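Local coordinates for protein methylenetetrahydrofolate--tRNA-(uracil-5-)-methyltransferase TrmFO (Thermus thermophilus, PDB 3G5S) that probably catalyses the folate- and FAD-dependent methylation of uridine 54 in tRNA to 5-methyluridine, with a reduced nicotinamide nucleotide as co-substrate, at residues 94-97 against 98-101. Numbering follows the deposited sequence.
Sequences AVDR and EEFS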
ATOM      1  N   ALA A  94      17.501   2.949   7.040  1.00 15.39           N
ATOM      2  CA  ALA A  94      16.948   4.149   7.650  1.00 15.95           C
ATOM      3  C   ALA A  94      17.822   5.334   7.286  1.00 16.26           C
ATOM      4  O   ALA A  94      18.998   5.171   6.944  1.00 16.86           O
ATOM      5  CB  ALA A  94      16.854   3.991   9.163  1.00 18.73           C
ATOM      6  N   VAL A  95      17.239   6.525   7.353  1.00 15.69           N
ATOM      7  CA  VAL A  95      17.896   7.716   6.849  1.00 15.56           C
ATOM      8  C   VAL A  95      17.917   8.860   7.846  1.00 16.19           C
ATOM      9  O   VAL A  95      17.039   8.987   8.704  1.00 17.52           O
ATOM     10  CB  VAL A  95      17.218   8.223   5.554  1.00 15.74           C
ATOM     11  CG1 VAL A  95      17.221   7.134   4.497  1.00 16.83           C
ATOM     12  CG2 VAL A  95      15.791   8.706   5.837  1.00 16.01           C
ATOM     13  N   ASP A  96      18.938   9.694   7.719  1.00 15.70           N
ATOM     14  CA  ASP A  96      18.915  11.013   8.318  1.00 16.17           C
ATOM     15  C   ASP A  96      17.890  11.806   7.511  1.00 14.85           C
ATOM     16  O   ASP A  96      18.086  12.043   6.321  1.00 15.05           O
ATOM     17  CB  ASP A  96      20.304  11.642   8.229  1.00 18.27           C
ATOM     18  CG  ASP A  96      20.361  13.022   8.834  1.00 19.65           C
ATOM     19  OD1 ASP A  96      19.645  13.927   8.363  1.00 20.46           O
ATOM     20  OD2 ASP A  96      21.146  13.218   9.778  1.00 22.29           O
ATOM     21  N   ARG A  97      16.781  12.180   8.142  1.00 15.27           N
ATOM     22  CA  ARG A  97      15.647  12.738   7.405  1.00 15.83           C
ATOM     23  C   ARG A  97      16.005  14.024   6.655  1.00 15.25           C
ATOM     24  O   ARG A  97      15.587  14.228   5.517  1.00 15.13           O
ATOM     25  CB  ARG A  97      14.465  12.999   8.346  1.00 16.92           C
ATOM     26  CG  ARG A  97      13.846  11.763   9.002  1.00 18.66           C
ATOM     27  CD  ARG A  97      12.815  12.219  10.031  1.00 22.30           C
ATOM     28  NE  ARG A  97      12.226  11.143  10.824  1.00 23.92           N
ATOM     29  CZ  ARG A  97      12.772  10.641  11.928  1.00 24.22           C
ATOM     30  NH1 ARG A  97      13.940  11.098  12.360  1.00 26.13           N
ATOM     31  NH2 ARG A  97      12.156   9.675  12.596  1.00 23.61           N
ATOM     32  N   GLU A  98      16.770  14.897   7.299  1.00 15.78           N
ATOM     33  CA  GLU A  98      17.136  16.169   6.689  1.00 16.06           C
ATOM     34  C   GLU A  98      18.119  15.999   5.531  1.00 16.47           C
ATOM     35  O   GLU A  98      18.016  16.688   4.522  1.00 17.58           O
ATOM     36  CB  GLU A  98      17.697  17.132   7.743  1.00 18.86           C
ATOM     37  CG  GLU A  98      17.972  18.542   7.234  1.00 22.87           C
ATOM     38  CD  GLU A  98      19.322  18.673   6.549  1.00 24.99           C
ATOM     39  OE1 GLU A  98      20.275  17.990   6.977  1.00 26.46           O
ATOM     40  OE2 GLU A  98      19.428  19.466   5.587  1.00 26.37           O
ATOM     41  N   GLU A  99      19.078  15.087   5.670  1.00 17.09           N
ATOM     42  CA  GLU A  99      20.013  14.829   4.579  1.00 16.63           C
ATOM     43  C   GLU A  99      19.305  14.178   3.392  1.00 15.45           C
ATOM     44  O   GLU A  99      19.620  14.452   2.232  1.00 16.91           O
ATOM     45  CB  GLU A  99      21.160  13.937   5.049  1.00 19.24           C
ATOM     46  CG  GLU A  99      22.177  14.641   5.924  1.00 23.41           C
ATOM     47  CD  GLU A  99      23.162  13.679   6.563  1.00 27.15           C
ATOM     48  OE1 GLU A  99      23.216  12.504   6.134  1.00 28.91           O
ATOM     49  OE2 GLU A  99      23.882  14.097   7.495  1.00 30.53           O
ATOM     50  N   PHE A 100      18.341  13.316   3.696  1.00 14.14           N
ATOM     51  CA  PHE A 100      17.538  12.652   2.684  1.00 13.46           C
ATOM     52  C   PHE A 100      16.746  13.666   1.859  1.00 13.64           C
ATOM     53  O   PHE A 100      16.886  13.730   0.635  1.00 13.51           O
ATOM     54  CB  PHE A 100      16.614  11.643   3.380  1.00 13.20           C
ATOM     55  CG  PHE A 100      15.610  10.975   2.479  1.00 12.55           C
ATOM     56  CD1 PHE A 100      14.313  11.456   2.398  1.00 12.35           C
ATOM     57  CD2 PHE A 100      15.940   9.835   1.762  1.00 12.02           C
ATOM     58  CE1 PHE A 100      13.377  10.841   1.595  1.00 12.62           C
ATOM     59  CE2 PHE A 100      15.008   9.215   0.963  1.00 12.03           C
ATOM     60  CZ  PHE A 100      13.722   9.717   0.877  1.00 12.79           C
ATOM     61  N   SER A 101      15.930  14.475   2.527  1.00 13.61           N
ATOM     62  CA  SER A 101      15.081  15.411   1.795  1.00 14.24           C
ATOM     63  C   SER A 101      15.907  16.536   1.179  1.00 14.35           C
ATOM     64  O   SER A 101      15.548  17.071   0.130  1.00 14.08           O
ATOM     65  CB  SER A 101      13.984  15.969   2.696  1.00 16.25           C
ATOM     66  OG  SER A 101      14.529  16.878   3.632  1.00 18.46           O
TER
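D96 and E99 meet at an N-cap, where strand 92-95 gives way to helix 97-109 in the FAD-binding part of this MnmG-family protein. Aspartate suits the place because its short side chain can turn back on the first turn: with CG anti to the backbone N (chi1 180°), OD1 accepts from E99 N at 3.0 Å, on its anti side and 33° out of the carboxylate plane. Replacing D96 by an alanine removes OD1 and would probably leave E99 N without its side-chain acceptor, so that the helix start could fray. The first helical bonds follow, F100 N to D96 O at 2.9 Å and S101 N to R97 O at 3.0 Å.

The tight side is apolar. V95 lays CG2 3.9 Å from F100 CB, while CG1 lies 4.1 Å from F100 CD2, oblique to the ring; the two methyls of the branched valine thus reach F100 CB and the ring together. The phenylalanine ring carries the contact inward to V78 and A81 of helix 77-84 and to the side chain of L11, which is predicted to bind FAD.

The solvent side holds the exposed R97, E98 and E99 with the partly exposed D96. The extended chain of R97 runs off to give NE to C51 O, whereas E98 pairs its OE2 with R45, which also holds OG of the buried S101. The carboxylate of E99 stacks almost parallel on that of D96, planes 2° apart; the like charges would probably disfavour each other, though the helix start and the E99 N-H would help keep D96 ionised, with OE2 of E99 3.7 Å from OD2 of D96.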